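Local structure of AlyGC (Glaciecola chathamensis, 5GKD) at residues Arg591-Thr596 with Ile621-Arg626; Gly600-Glu605 with Phe634-Val639; Ser659-Gly664 with Pro680-Leu685; Gln666-Thr671 with Pro690-Thr695. The protein is an alginate lyase of polysaccharide lyase family 6, which probably breaks the glycosidic bonds of alginate by beta-elimination. All blocks are in the same frame, centred on the assembly; numbering follows the deposited sequence.

Contact 1 (Arg591-Thr596 with Ile621-Arg626)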
loop_
_atom_site.group_PDB
_atom_site.type_symbol
_atom_site.label_atom_id
_atom_site.label_comp_id
_atom_site.label_asym_id
_atom_site.label_seq_id
_atom_site.Cartn_x
_atom_site.Cartn_y
_atom_site.Cartn_z
ATOM N N ARG A 591 13.959 -3.641 -5.494
ATOM C CA ARG A 591 13.258 -2.381 -5.293
ATOM C C ARG A 591 13.001 -2.230 -3.798
ATOM O O ARG A 591 12.038 -2.790 -3.264
ATOM C CB ARG A 591 11.975 -2.356 -6.119
ATOM C CG ARG A 591 12.248 -2.201 -7.604
ATOM C CD ARG A 591 11.117 -2.733 -8.464
ATOM N NE ARG A 591 9.891 -1.965 -8.311
ATOM C CZ ARG A 591 9.691 -0.765 -8.838
ATOM N NH1 ARG A 591 10.650 -0.182 -9.536
ATOM N NH2 ARG A 591 8.536 -0.138 -8.649
ATOM N N LEU A 592 13.881 -1.478 -3.127
ATOM C CA LEU A 592 13.895 -1.303 -1.679
ATOM C C LEU A 592 13.812 0.171 -1.314
ATOM O O LEU A 592 14.467 0.637 -0.378
ATOM C CB LEU A 592 15.147 -1.907 -1.058
ATOM C CG LEU A 592 15.272 -3.397 -0.747
ATOM C CD1 LEU A 592 13.960 -4.140 -0.723
ATOM C CD2 LEU A 592 16.266 -4.055 -1.646
ATOM N N ASN A 593 13.006 0.914 -2.061
ATOM C CA ASN A 593 12.942 2.366 -1.983
ATOM C C ASN A 593 11.503 2.861 -1.919
ATOM O O ASN A 593 11.167 3.893 -2.510
ATOM C CB ASN A 593 13.642 2.990 -3.186
ATOM C CG ASN A 593 12.967 2.631 -4.485
ATOM O OD1 ASN A 593 12.259 1.628 -4.559
ATOM N ND2 ASN A 593 13.141 3.463 -5.502
ATOM N N LYS A 594 10.629 2.147 -1.201
ATOM C CA LYS A 594 9.215 2.520 -1.167
ATOM C C LYS A 594 8.886 3.630 -0.170
ATOM O O LYS A 594 7.842 4.274 -0.310
ATOM C CB LYS A 594 8.352 1.296 -0.856
ATOM C CG LYS A 594 8.532 0.171 -1.850
ATOM C CD LYS A 594 8.444 0.719 -3.281
ATOM C CE LYS A 594 8.695 -0.338 -4.343
ATOM N NZ LYS A 594 7.541 -1.242 -4.585
ATOM N N GLU A 595 9.718 3.872 0.834
ATOM C CA GLU A 595 9.318 4.753 1.930
ATOM C C GLU A 595 9.851 6.162 1.693
ATOM O O GLU A 595 10.770 6.648 2.353
ATOM C CB GLU A 595 9.793 4.186 3.263
ATOM C CG GLU A 595 9.729 2.675 3.333
ATOM C CD GLU A 595 8.339 2.129 3.080
ATOM O OE1 GLU A 595 7.366 2.812 3.435
ATOM O OE2 GLU A 595 8.218 1.015 2.540
ATOM N N THR A 596 9.222 6.836 0.747
ATOM C CA THR A 596 9.661 8.153 0.318
ATOM C C THR A 596 8.986 9.280 1.089
ATOM O O THR A 596 9.122 10.440 0.708
ATOM C CB THR A 596 9.412 8.326 -1.179
ATOM O OG1 THR A 596 8.060 7.965 -1.464
ATOM C CG2 THR A 596 10.327 7.416 -1.978
ATOM N N ILE A 621 20.556 -2.528 -10.023
ATOM C CA ILE A 621 20.833 -3.613 -9.085
ATOM C C ILE A 621 20.020 -3.434 -7.805
ATOM O O ILE A 621 19.407 -4.377 -7.294
ATOM C CB ILE A 621 22.339 -3.654 -8.770
ATOM C CG1 ILE A 621 23.152 -3.852 -10.052
ATOM C CG2 ILE A 621 22.641 -4.696 -7.701
ATOM C CD1 ILE A 621 24.622 -3.461 -9.889
ATOM N N ALA A 622 20.032 -2.228 -7.250
ATOM C CA ALA A 622 19.308 -1.973 -6.017
ATOM C C ALA A 622 19.014 -0.487 -5.920
ATOM O O ALA A 622 19.864 0.343 -6.246
ATOM C CB ALA A 622 20.101 -2.432 -4.787
ATOM N N LYS A 623 17.804 -0.167 -5.491
ATOM C CA LYS A 623 17.424 1.182 -5.103
ATOM C C LYS A 623 16.999 1.073 -3.653
ATOM O O LYS A 623 15.994 0.421 -3.350
ATOM C CB LYS A 623 16.280 1.720 -5.967
ATOM C CG LYS A 623 16.420 1.454 -7.455
ATOM C CD LYS A 623 15.377 2.215 -8.241
ATOM C CE LYS A 623 15.788 2.303 -9.711
ATOM N NZ LYS A 623 14.835 3.059 -10.544
ATOM N N VAL A 624 17.773 1.643 -2.744
ATOM C CA VAL A 624 17.427 1.512 -1.342
ATOM C C VAL A 624 17.453 2.887 -0.686
ATOM O O VAL A 624 18.366 3.688 -0.916
ATOM C CB VAL A 624 18.300 0.465 -0.616
ATOM C CG1 VAL A 624 19.368 -0.120 -1.514
ATOM C CG2 VAL A 624 18.819 0.968 0.663
ATOM N N TYR A 625 16.396 3.182 0.073
ATOM C CA TYR A 625 16.086 4.549 0.458
ATOM C C TYR A 625 15.675 4.604 1.921
ATOM O O TYR A 625 14.826 3.831 2.363
ATOM C CB TYR A 625 14.974 5.103 -0.450
ATOM C CG TYR A 625 14.616 6.545 -0.206
ATOM C CD1 TYR A 625 13.727 6.909 0.804
ATOM C CD2 TYR A 625 15.133 7.541 -1.011
ATOM C CE1 TYR A 625 13.397 8.228 1.020
ATOM C CE2 TYR A 625 14.810 8.854 -0.815
ATOM C CZ TYR A 625 13.946 9.201 0.201
ATOM O OH TYR A 625 13.647 10.519 0.380
ATOM N N ARG A 626 16.295 5.506 2.668
ATOM C CA ARG A 626 15.876 5.832 4.027
ATOM C C ARG A 626 15.944 7.345 4.133
ATOM O O ARG A 626 17.038 7.917 4.167
ATOM C CB ARG A 626 16.765 5.165 5.088
ATOM C CG ARG A 626 16.375 5.515 6.536
ATOM C CD ARG A 626 17.393 5.001 7.570
ATOM N NE ARG A 626 18.689 5.683 7.496
ATOM C CZ ARG A 626 19.081 6.643 8.326
ATOM N NH1 ARG A 626 18.287 7.021 9.308
ATOM N NH2 ARG A 626 20.266 7.224 8.173
HETATM O O HOH W 1 15.169 0.884 2.312
HETATM O O HOH W 2 12.605 2.945 1.122
#

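Contact 2 (Gly600-Glu605 with Phe634-Val639)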
loop_
_atom_site.group_PDB
_atom_site.type_symbol
_atom_site.label_atom_id
_atom_site.label_comp_id
_atom_site.label_asym_id
_atom_site.label_seq_id
_atom_site.Cartn_x
_atom_site.Cartn_y
_atom_site.Cartn_z
ATOM N N GLY A 600 12.045 8.362 8.318
ATOM C CA GLY A 600 13.056 7.484 8.878
ATOM C C GLY A 600 12.812 6.001 8.695
ATOM O O GLY A 600 13.591 5.197 9.228
ATOM N N ILE A 601 11.766 5.606 7.936
ATOM C CA ILE A 601 11.403 4.212 7.721
ATOM C C ILE A 601 12.185 3.662 6.526
ATOM O O ILE A 601 12.467 4.380 5.560
ATOM C CB ILE A 601 9.873 4.086 7.518
ATOM C CG1 ILE A 601 9.110 4.680 8.711
ATOM C CG2 ILE A 601 9.472 2.647 7.364
ATOM C CD1 ILE A 601 7.632 4.804 8.486
ATOM N N TYR A 602 12.535 2.377 6.568
ATOM C CA TYR A 602 13.247 1.768 5.449
ATOM C C TYR A 602 12.831 0.303 5.320
ATOM O O TYR A 602 12.053 -0.212 6.125
ATOM C CB TYR A 602 14.773 1.961 5.581
ATOM C CG TYR A 602 15.450 1.465 6.843
ATOM C CD1 TYR A 602 15.402 2.199 8.033
ATOM C CD2 TYR A 602 16.207 0.296 6.833
ATOM C CE1 TYR A 602 16.081 1.766 9.174
ATOM C CE2 TYR A 602 16.876 -0.149 7.970
ATOM C CZ TYR A 602 16.809 0.587 9.128
ATOM O OH TYR A 602 17.467 0.136 10.233
ATOM N N ASN A 603 13.356 -0.364 4.275
ATOM C CA ASN A 603 12.847 -1.648 3.800
ATOM C C ASN A 603 13.761 -2.841 4.057
ATOM O O ASN A 603 13.317 -3.982 3.861
ATOM C CB ASN A 603 12.576 -1.591 2.285
ATOM C CG ASN A 603 11.482 -0.607 1.914
ATOM O OD1 ASN A 603 11.684 0.283 1.079
ATOM N ND2 ASN A 603 10.301 -0.774 2.516
ATOM N N VAL A 604 15.012 -2.625 4.471
ATOM C CA VAL A 604 15.979 -3.714 4.591
ATOM C C VAL A 604 17.089 -3.353 5.577
ATOM O O VAL A 604 17.667 -2.265 5.512
ATOM C CB VAL A 604 16.573 -4.084 3.212
ATOM C CG1 VAL A 604 17.259 -2.875 2.560
ATOM C CG2 VAL A 604 17.548 -5.257 3.336
ATOM N N GLU A 605 17.405 -4.274 6.489
ATOM C CA GLU A 605 18.496 -4.033 7.423
ATOM C C GLU A 605 19.853 -4.363 6.798
ATOM O O GLU A 605 20.774 -3.550 6.866
ATOM C CB GLU A 605 18.280 -4.833 8.715
ATOM C CG GLU A 605 19.251 -4.462 9.839
ATOM C CD GLU A 605 19.084 -3.040 10.368
ATOM O OE1 GLU A 605 18.063 -2.383 10.081
ATOM O OE2 GLU A 605 19.988 -2.577 11.093
ATOM N N PHE A 634 20.313 1.643 12.652
ATOM C CA PHE A 634 21.651 1.298 12.212
ATOM C C PHE A 634 21.734 0.930 10.741
ATOM O O PHE A 634 22.843 0.863 10.201
ATOM C CB PHE A 634 22.203 0.130 13.050
ATOM C CG PHE A 634 22.081 0.333 14.528
ATOM C CD1 PHE A 634 22.590 1.470 15.129
ATOM C CD2 PHE A 634 21.429 -0.601 15.319
ATOM C CE1 PHE A 634 22.487 1.659 16.493
ATOM C CE2 PHE A 634 21.315 -0.408 16.691
ATOM C CZ PHE A 634 21.852 0.724 17.276
ATOM N N GLY A 635 20.603 0.685 10.089
ATOM C CA GLY A 635 20.578 0.239 8.721
ATOM C C GLY A 635 19.966 1.265 7.802
ATOM O O GLY A 635 19.535 2.324 8.249
ATOM N N PRO A 636 19.935 0.974 6.503
ATOM C CA PRO A 636 20.453 -0.210 5.815
ATOM C C PRO A 636 21.975 -0.380 5.804
ATOM O O PRO A 636 22.719 0.585 5.839
ATOM C CB PRO A 636 19.954 -0.020 4.383
ATOM C CG PRO A 636 18.771 0.864 4.507
ATOM C CD PRO A 636 19.133 1.819 5.601
ATOM N N HIS A 637 22.415 -1.633 5.780
ATOM C CA HIS A 637 23.790 -1.994 5.464
ATOM C C HIS A 637 23.772 -2.604 4.070
ATOM O O HIS A 637 23.059 -3.582 3.841
ATOM C CB HIS A 637 24.365 -3.016 6.445
ATOM C CG HIS A 637 24.192 -2.683 7.890
ATOM N ND1 HIS A 637 22.971 -2.722 8.526
ATOM C CD2 HIS A 637 25.106 -2.373 8.846
ATOM C CE1 HIS A 637 23.136 -2.416 9.804
ATOM N NE2 HIS A 637 24.422 -2.206 10.024
ATOM N N VAL A 638 24.533 -2.032 3.148
ATOM C CA VAL A 638 24.596 -2.510 1.769
ATOM C C VAL A 638 26.025 -2.959 1.488
ATOM O O VAL A 638 26.954 -2.145 1.513
ATOM C CB VAL A 638 24.147 -1.430 0.775
ATOM C CG1 VAL A 638 24.226 -1.950 -0.633
ATOM C CG2 VAL A 638 22.738 -1.000 1.098
ATOM N N VAL A 639 26.199 -4.249 1.234
ATOM C CA VAL A 639 27.513 -4.866 1.102
ATOM C C VAL A 639 27.521 -5.639 -0.204
ATOM O O VAL A 639 26.732 -6.572 -0.371
ATOM C CB VAL A 639 27.832 -5.802 2.280
ATOM C CG1 VAL A 639 29.108 -6.585 2.003
ATOM C CG2 VAL A 639 27.944 -5.025 3.570
HETATM O O HOH W 3 18.810 -0.870 12.976
#

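Contact 3 (Ser659-Gly664 with Pro680-Leu685)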
loop_
_atom_site.group_PDB
_atom_site.type_symbol
_atom_site.label_atom_id
_atom_site.label_comp_id
_atom_site.label_asym_id
_atom_site.label_seq_id
_atom_site.Cartn_x
_atom_site.Cartn_y
_atom_site.Cartn_z
ATOM N N SER A 659 23.193 2.357 -11.686
ATOM C CA SER A 659 23.175 0.916 -11.498
ATOM C C SER A 659 22.898 0.556 -10.057
ATOM O O SER A 659 22.562 -0.594 -9.766
ATOM C CB SER A 659 24.507 0.301 -11.916
ATOM O OG SER A 659 25.559 0.823 -11.122
ATOM N N LEU A 660 23.048 1.524 -9.160
ATOM C CA LEU A 660 22.896 1.334 -7.725
ATOM C C LEU A 660 22.674 2.713 -7.134
ATOM O O LEU A 660 23.518 3.596 -7.318
ATOM C CB LEU A 660 24.153 0.689 -7.162
ATOM C CG LEU A 660 24.225 0.172 -5.740
ATOM C CD1 LEU A 660 23.287 -1.005 -5.565
ATOM C CD2 LEU A 660 25.647 -0.266 -5.458
ATOM N N ILE A 661 21.546 2.945 -6.470
ATOM C CA ILE A 661 21.334 4.251 -5.859
ATOM C C ILE A 661 20.975 4.056 -4.394
ATOM O O ILE A 661 19.988 3.386 -4.061
ATOM C CB ILE A 661 20.294 5.114 -6.595
ATOM C CG1 ILE A 661 20.174 6.463 -5.886
ATOM C CG2 ILE A 661 18.953 4.431 -6.712
ATOM C CD1 ILE A 661 19.474 7.504 -6.668
ATOM N N LEU A 662 21.788 4.635 -3.524
ATOM C CA LEU A 662 21.755 4.376 -2.094
ATOM C C LEU A 662 21.548 5.704 -1.374
ATOM O O LEU A 662 22.453 6.547 -1.336
ATOM C CB LEU A 662 23.040 3.682 -1.657
ATOM C CG LEU A 662 23.374 2.420 -2.462
ATOM C CD1 LEU A 662 24.630 1.736 -1.938
ATOM C CD2 LEU A 662 22.233 1.457 -2.400
ATOM N N HIS A 663 20.359 5.879 -0.802
ATOM C CA HIS A 663 19.972 7.100 -0.106
ATOM C C HIS A 663 19.734 6.774 1.366
ATOM O O HIS A 663 18.844 5.985 1.701
ATOM C CB HIS A 663 18.735 7.722 -0.763
ATOM C CG HIS A 663 18.256 8.976 -0.109
ATOM N ND1 HIS A 663 18.062 10.147 -0.811
ATOM C CD2 HIS A 663 17.897 9.241 1.172
ATOM C CE1 HIS A 663 17.617 11.082 0.013
ATOM N NE2 HIS A 663 17.510 10.561 1.222
ATOM N N GLY A 664 20.518 7.400 2.242
ATOM C CA GLY A 664 20.386 7.182 3.661
ATOM C C GLY A 664 20.852 5.832 4.161
ATOM O O GLY A 664 20.501 5.463 5.281
ATOM N N PRO A 680 26.332 4.576 -13.339
ATOM C CA PRO A 680 27.211 4.714 -12.168
ATOM C C PRO A 680 26.541 4.275 -10.867
ATOM O O PRO A 680 25.330 4.062 -10.779
ATOM C CB PRO A 680 27.506 6.211 -12.149
ATOM C CG PRO A 680 26.293 6.823 -12.766
ATOM C CD PRO A 680 25.921 5.890 -13.869
ATOM N N ILE A 681 27.378 4.120 -9.847
ATOM C CA ILE A 681 26.934 4.028 -8.462
ATOM C C ILE A 681 26.646 5.437 -7.957
ATOM O O ILE A 681 27.417 6.362 -8.224
ATOM C CB ILE A 681 28.019 3.355 -7.604
ATOM C CG1 ILE A 681 28.262 1.921 -8.054
ATOM C CG2 ILE A 681 27.669 3.420 -6.124
ATOM C CD1 ILE A 681 29.524 1.339 -7.433
ATOM N N ILE A 682 25.544 5.626 -7.232
ATOM C CA ILE A 682 25.201 6.958 -6.739
ATOM C C ILE A 682 24.878 6.878 -5.258
ATOM O O ILE A 682 23.961 6.151 -4.856
ATOM C CB ILE A 682 24.027 7.596 -7.498
ATOM C CG1 ILE A 682 24.347 7.740 -8.986
ATOM C CG2 ILE A 682 23.727 8.974 -6.908
ATOM C CD1 ILE A 682 23.298 8.500 -9.770
ATOM N N PHE A 683 25.620 7.634 -4.455
ATOM C CA PHE A 683 25.369 7.770 -3.033
ATOM C C PHE A 683 24.659 9.087 -2.772
ATOM O O PHE A 683 25.043 10.129 -3.316
ATOM C CB PHE A 683 26.670 7.706 -2.226
ATOM C CG PHE A 683 27.354 6.384 -2.308
ATOM C CD1 PHE A 683 26.923 5.325 -1.542
ATOM C CD2 PHE A 683 28.418 6.193 -3.166
ATOM C CE1 PHE A 683 27.543 4.093 -1.632
ATOM C CE2 PHE A 683 29.040 4.969 -3.261
ATOM C CZ PHE A 683 28.601 3.918 -2.494
ATOM N N GLU A 684 23.612 9.026 -1.963
ATOM C CA GLU A 684 22.939 10.194 -1.422
ATOM C C GLU A 684 23.007 10.042 0.104
ATOM O O GLU A 684 22.119 9.474 0.745
ATOM C CB GLU A 684 21.496 10.301 -1.995
ATOM C CG GLU A 684 21.469 10.486 -3.525
ATOM C CD GLU A 684 20.080 10.712 -4.113
ATOM O OE1 GLU A 684 19.085 10.336 -3.464
ATOM O OE2 GLU A 684 19.981 11.267 -5.237
ATOM N N LEU A 685 24.095 10.491 0.678
ATOM C CA LEU A 685 24.344 10.390 2.092
ATOM C C LEU A 685 23.533 11.357 2.928
ATOM O O LEU A 685 23.446 12.489 2.594
ATOM C CB LEU A 685 25.826 10.566 2.355
ATOM C CG LEU A 685 26.712 9.581 1.640
ATOM C CD1 LEU A 685 28.141 10.024 1.642
ATOM C CD2 LEU A 685 26.552 8.161 2.148
#

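Contact 4 (Gln666-Thr671 with Pro690-Thr695)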
loop_
_atom_site.group_PDB
_atom_site.type_symbol
_atom_site.label_atom_id
_atom_site.label_comp_id
_atom_site.label_asym_id
_atom_site.label_seq_id
_atom_site.Cartn_x
_atom_site.Cartn_y
_atom_site.Cartn_z
ATOM N N GLN A 666 23.497 3.487 5.893
ATOM C CA GLN A 666 24.405 3.832 6.975
ATOM C C GLN A 666 25.738 3.101 6.893
ATOM O O GLN A 666 26.742 3.604 7.403
ATOM C CB GLN A 666 23.724 3.535 8.307
ATOM C CG GLN A 666 22.314 4.153 8.374
ATOM C CD GLN A 666 21.897 4.501 9.778
ATOM O OE1 GLN A 666 22.664 5.102 10.534
ATOM N NE2 GLN A 666 20.681 4.115 10.146
ATOM N N VAL A 667 25.773 1.930 6.266
ATOM C CA VAL A 667 27.006 1.191 6.043
ATOM C C VAL A 667 27.023 0.738 4.587
ATOM O O VAL A 667 26.134 -0.007 4.151
ATOM C CB VAL A 667 27.136 -0.012 6.986
ATOM C CG1 VAL A 667 28.348 -0.855 6.592
ATOM C CG2 VAL A 667 27.239 0.454 8.445
ATOM N N ASN A 668 28.035 1.171 3.841
ATOM C CA ASN A 668 28.149 0.850 2.424
ATOM C C ASN A 668 29.535 0.295 2.152
ATOM O O ASN A 668 30.535 0.956 2.449
ATOM C CB ASN A 668 27.901 2.083 1.561
ATOM C CG ASN A 668 26.587 2.750 1.870
ATOM O OD1 ASN A 668 25.540 2.248 1.499
ATOM N ND2 ASN A 668 26.635 3.889 2.543
ATOM N N LYS A 669 29.598 -0.908 1.585
ATOM C CA LYS A 669 30.869 -1.560 1.273
ATOM C C LYS A 669 30.771 -2.191 -0.111
ATOM O O LYS A 669 30.054 -3.179 -0.292
ATOM C CB LYS A 669 31.218 -2.603 2.335
ATOM C CG LYS A 669 32.491 -3.408 2.062
ATOM C CD LYS A 669 32.835 -4.333 3.247
ATOM C CE LYS A 669 33.708 -5.517 2.814
ATOM N NZ LYS A 669 33.297 -6.811 3.482
ATOM N N MET A 670 31.486 -1.629 -1.086
ATOM C CA MET A 670 31.548 -2.180 -2.439
ATOM C C MET A 670 32.998 -2.486 -2.786
ATOM O O MET A 670 33.820 -1.572 -2.897
ATOM C CB MET A 670 30.954 -1.218 -3.469
ATOM C CG MET A 670 29.451 -1.366 -3.741
ATOM S SD MET A 670 28.402 -0.827 -2.386
ATOM C CE MET A 670 29.169 0.685 -1.964
ATOM N N THR A 671 33.295 -3.763 -3.014
ATOM C CA THR A 671 34.662 -4.268 -3.014
ATOM C C THR A 671 34.842 -5.286 -4.133
ATOM O O THR A 671 34.034 -6.204 -4.266
ATOM C CB THR A 671 34.968 -4.891 -1.638
ATOM O OG1 THR A 671 35.642 -3.937 -0.813
ATOM C CG2 THR A 671 35.762 -6.169 -1.730
ATOM N N PRO A 690 27.306 8.342 8.088
ATOM C CA PRO A 690 27.399 7.017 7.468
ATOM C C PRO A 690 28.814 6.712 7.020
ATOM O O PRO A 690 29.616 7.606 6.754
ATOM C CB PRO A 690 26.455 7.114 6.270
ATOM C CG PRO A 690 26.457 8.547 5.924
ATOM C CD PRO A 690 26.590 9.292 7.232
ATOM N N LYS A 691 29.103 5.415 6.914
ATOM C CA LYS A 691 30.421 4.898 6.574
ATOM C C LYS A 691 30.347 4.205 5.219
ATOM O O LYS A 691 29.574 3.256 5.046
ATOM C CB LYS A 691 30.908 3.934 7.656
ATOM C CG LYS A 691 30.887 4.523 9.060
ATOM C CD LYS A 691 31.189 3.472 10.129
ATOM C CE LYS A 691 31.679 4.130 11.418
ATOM N NZ LYS A 691 30.745 5.169 11.954
ATOM N N THR A 692 31.165 4.668 4.273
ATOM C CA THR A 692 31.179 4.167 2.904
ATOM C C THR A 692 32.601 3.799 2.491
ATOM O O THR A 692 33.525 4.595 2.682
ATOM C CB THR A 692 30.623 5.224 1.942
ATOM O OG1 THR A 692 29.283 5.542 2.310
ATOM C CG2 THR A 692 30.645 4.722 0.515
ATOM N N TRP A 693 32.764 2.603 1.913
ATOM C CA TRP A 693 34.048 2.118 1.398
ATOM C C TRP A 693 33.829 1.506 0.020
ATOM O O TRP A 693 33.158 0.482 -0.102
ATOM C CB TRP A 693 34.683 1.077 2.316
ATOM C CG TRP A 693 35.282 1.660 3.504
ATOM C CD1 TRP A 693 36.475 2.326 3.587
ATOM C CD2 TRP A 693 34.727 1.654 4.816
ATOM N NE1 TRP A 693 36.691 2.740 4.878
ATOM C CE2 TRP A 693 35.633 2.337 5.654
ATOM C CE3 TRP A 693 33.552 1.133 5.370
ATOM C CZ2 TRP A 693 35.398 2.515 7.016
ATOM C CZ3 TRP A 693 33.323 1.305 6.721
ATOM C CH2 TRP A 693 34.239 1.992 7.527
ATOM N N VAL A 694 34.412 2.121 -1.005
ATOM C CA VAL A 694 34.305 1.644 -2.381
ATOM C C VAL A 694 35.731 1.499 -2.892
ATOM O O VAL A 694 36.332 2.473 -3.352
ATOM C CB VAL A 694 33.494 2.592 -3.270
ATOM C CG1 VAL A 694 33.445 2.057 -4.689
ATOM C CG2 VAL A 694 32.096 2.773 -2.703
ATOM N N THR A 695 36.277 0.287 -2.807
ATOM C CA THR A 695 37.677 0.046 -3.118
ATOM C C THR A 695 37.824 -1.226 -3.935
ATOM O O THR A 695 37.024 -2.157 -3.817
ATOM C CB THR A 695 38.536 -0.071 -1.843
ATOM O OG1 THR A 695 38.116 -1.210 -1.087
ATOM C CG2 THR A 695 38.406 1.190 -0.986
#

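Contact 1 (Arg591-Thr596 with Ile621-Arg626)
Leu592 and Val624 pair in parallel register, their CA atoms 4.5 Å apart, and two backbone bonds hold the pairing: Leu592 N to Lys623 O at 2.8 Å and Tyr625 N to Leu592 O at 3.2 Å, the second bent to 143° at the hydrogen. Leu592 O also receives a CA-H...O contact from Val624 CA. On the face bearing this pair, Leu592 CB and Val624 CB meet at 4.0 Å. The pairing joins strands 590-592 and 622-625, successive rungs on one wall of a parallel beta-helix. Beyond it, Asn593 has its CG between the backbone N and the carbonyl carbon (chi1 63°), which lays its amide alongside Lys623, the two side chains pointing the same way, with Asn593 ND2 3.6 Å from Lys623 CB. Lys623 runs on extended until its NZ bonds Asn654. Tyr625, its CG anti to the backbone N (chi1 -177°), reaches across to the departing loop: Glu595 O lies at the ring edge, near the plane, 3.3 Å from Tyr625 CE1, while Thr596 CG2 sits over one face. Asp598 takes a hydrogen bond with the phenol OH. Where the backbones diverge, a water accepts from Glu595 N at 3.0 Å and hydrogen-bonds Tyr625 O at 2.7 Å.

Contact 2 (Gly600-Glu605 with Phe634-Val639)
Glu605 O is gripped twice by His637, and these two hydrogen bonds fix the start of strand 637-641 against the loop 600-605. His637 N donates at 2.7 Å to Glu605 O, and His637 ND1 donates to the same Glu605 O at 2.9 Å, nearly straight at 163°. The two donors come from opposite faces of the carbonyl plane, and the acceptor lies in the plane of the imidazole, at its edge, so backbone and side chain of one residue clamp a single oxygen. A second set of polar bonds runs through Tyr602. Its OH donates to Glu605 OE1 at 2.6 Å, on the syn lone pair of the carboxylate, and accepts from Gly635 N at 3.2 Å. The other carboxylate oxygen, Glu605 OE2, accepts from a water at 2.8 Å that in turn accepts from Phe634 N.

These segments belong to the C-terminal parallel beta-helix where it faces the N-terminal one: Arg234 forms a salt bridge with Glu605 OE2, and His259 bonds His637 NE2 and stacks on Phe634. The side chain of Phe634 is about 10 Å from the bound calcium ion.

The apolar contacts centre on Pro636, which follows a cis peptide bond. With chi1 at 56°, the Tyr602 ring is brought over the Gly635-Pro636 link. Pro636 CD makes a CH-pi contact, 3.9 Å from the centroid of the Tyr602 ring and 26° off its normal, and Gly635 O lies over the same face, also offset toward the rim, near CZ. Beside them, Pro636 CB packs 4.3 Å from Val604 CG1.

Contact 3 (Ser659-Gly664 with Pro680-Leu685)
His663 places its CG anti to the backbone N (chi1 180°), whereas Glu684, one strand over, has CG anti to the carbonyl carbon (chi1 -62°) and an extended chain beyond. These settings swing the two groups together, and His663 ND1 donates to Glu684 OE1 at 2.8 Å. The oxygen lies at the edge of the imidazole, close to its plane, but is met on its anti side and with ring and carboxylate planes 73° apart. Because Arg708 holds Glu684 OE2 in a salt bridge, the carboxylate is held at both oxygens, which limits its rotation. Ile661 CD1 packs against the same carboxylate.

The backbone beneath is a regular parallel ladder, the strand axes 4.8 Å apart at their closest. Ile682 N bonds Leu660 O at 2.9 Å, Leu662 N bonds Ile682 O at 3.0 Å, and Glu684 N bonds Leu662 O at 2.8 Å. Ser659 N to Pro680 O (2.9 Å) and Gly664 N to Glu684 O (3.0 Å) extend it at the two ends. On the face opposite His663, Leu662 CD1 approaches Phe683 CE1 to 3.8 Å, side by side.

Within this wall of the beta-helix, strand 622-625 flanks 660-663 and stacks Tyr625 on His663, while strand 706-709 flanks 681-685. The leucine and phenylalanine face packs inward on strands 667-676 and 691-700.

Contact 4 (Gln666-Thr671 with Pro690-Thr695)
Asn668 and Thr692 meet through both backbone and side chain. The Asn668 CG lies anti to the carbonyl carbon (chi1 -54°), and from there ND2 donates to Thr692 OG1 at 3.1 Å; the bond is somewhat bent, 147° at the hydrogen, and tilted from the amide plane. The other end of the amide is also engaged, since OD1 bonds Thr665 OG1, so the flat group is pinned from two directions in a buried position.

Five backbone bonds alternate across the parallel pair. The bond from Lys691 N to Gln666 O (3.0 Å) is almost straight, 173° at the hydrogen, although the donor stands above the carbonyl plane. Lys691 O then accepts from Asn668 N at 2.9 Å, Asn668 O from Trp693 N at 2.8 Å, and Trp693 O from Met670 N at 2.9 Å. The last acceptor, Met670 O, takes Thr695 N at 3.1 Å and is also bonded by Asn697 ND2. At the opposite end, Gln666 NE2 finds its main acceptor in Gly635 O. Thr671 and Thr695 run side by side on the Lys669 and Trp693 face.

The closest apolar side-chain pair lies on the face of Asn668 and Thr692, where the Met670 chain, bent at chi2 and chi3, sets CE 3.7 Å from Val694 CG2.

Strands 667-676 and 691-700 are consecutive rungs of the C-terminal parallel beta-helix, with 637-641 bordering the first and 717-721 the second. Phe683 of strand 681-685, on a facing wall, touches Asn668, Met670, Thr692 and Val694 from inside.

How the contacts relate
From the N terminus, 591-596 and 600-605 come first, followed by their partners 621-626 and 634-639 in the same order, so contacts 1 and 2 cross rather than nest. Each closes about one turn of the C-terminal beta-helix, and Asn603 joins them directly, through OD1 and ND2, to Lys594 N and Glu595 OE2. Contacts 3 and 4 follow in series and cross in the same manner: 659-664 and 666-671 precede 680-685 and 690-695. Contacts 1 and 3 share a wall through adjacent strands 622-625 and 660-663; strands 637-641 and 667-676 similarly connect contacts 2 and 4 on another. Across the interior, Leu662 CD1 of contact 3 packs against Asn668 OD1 of contact 4.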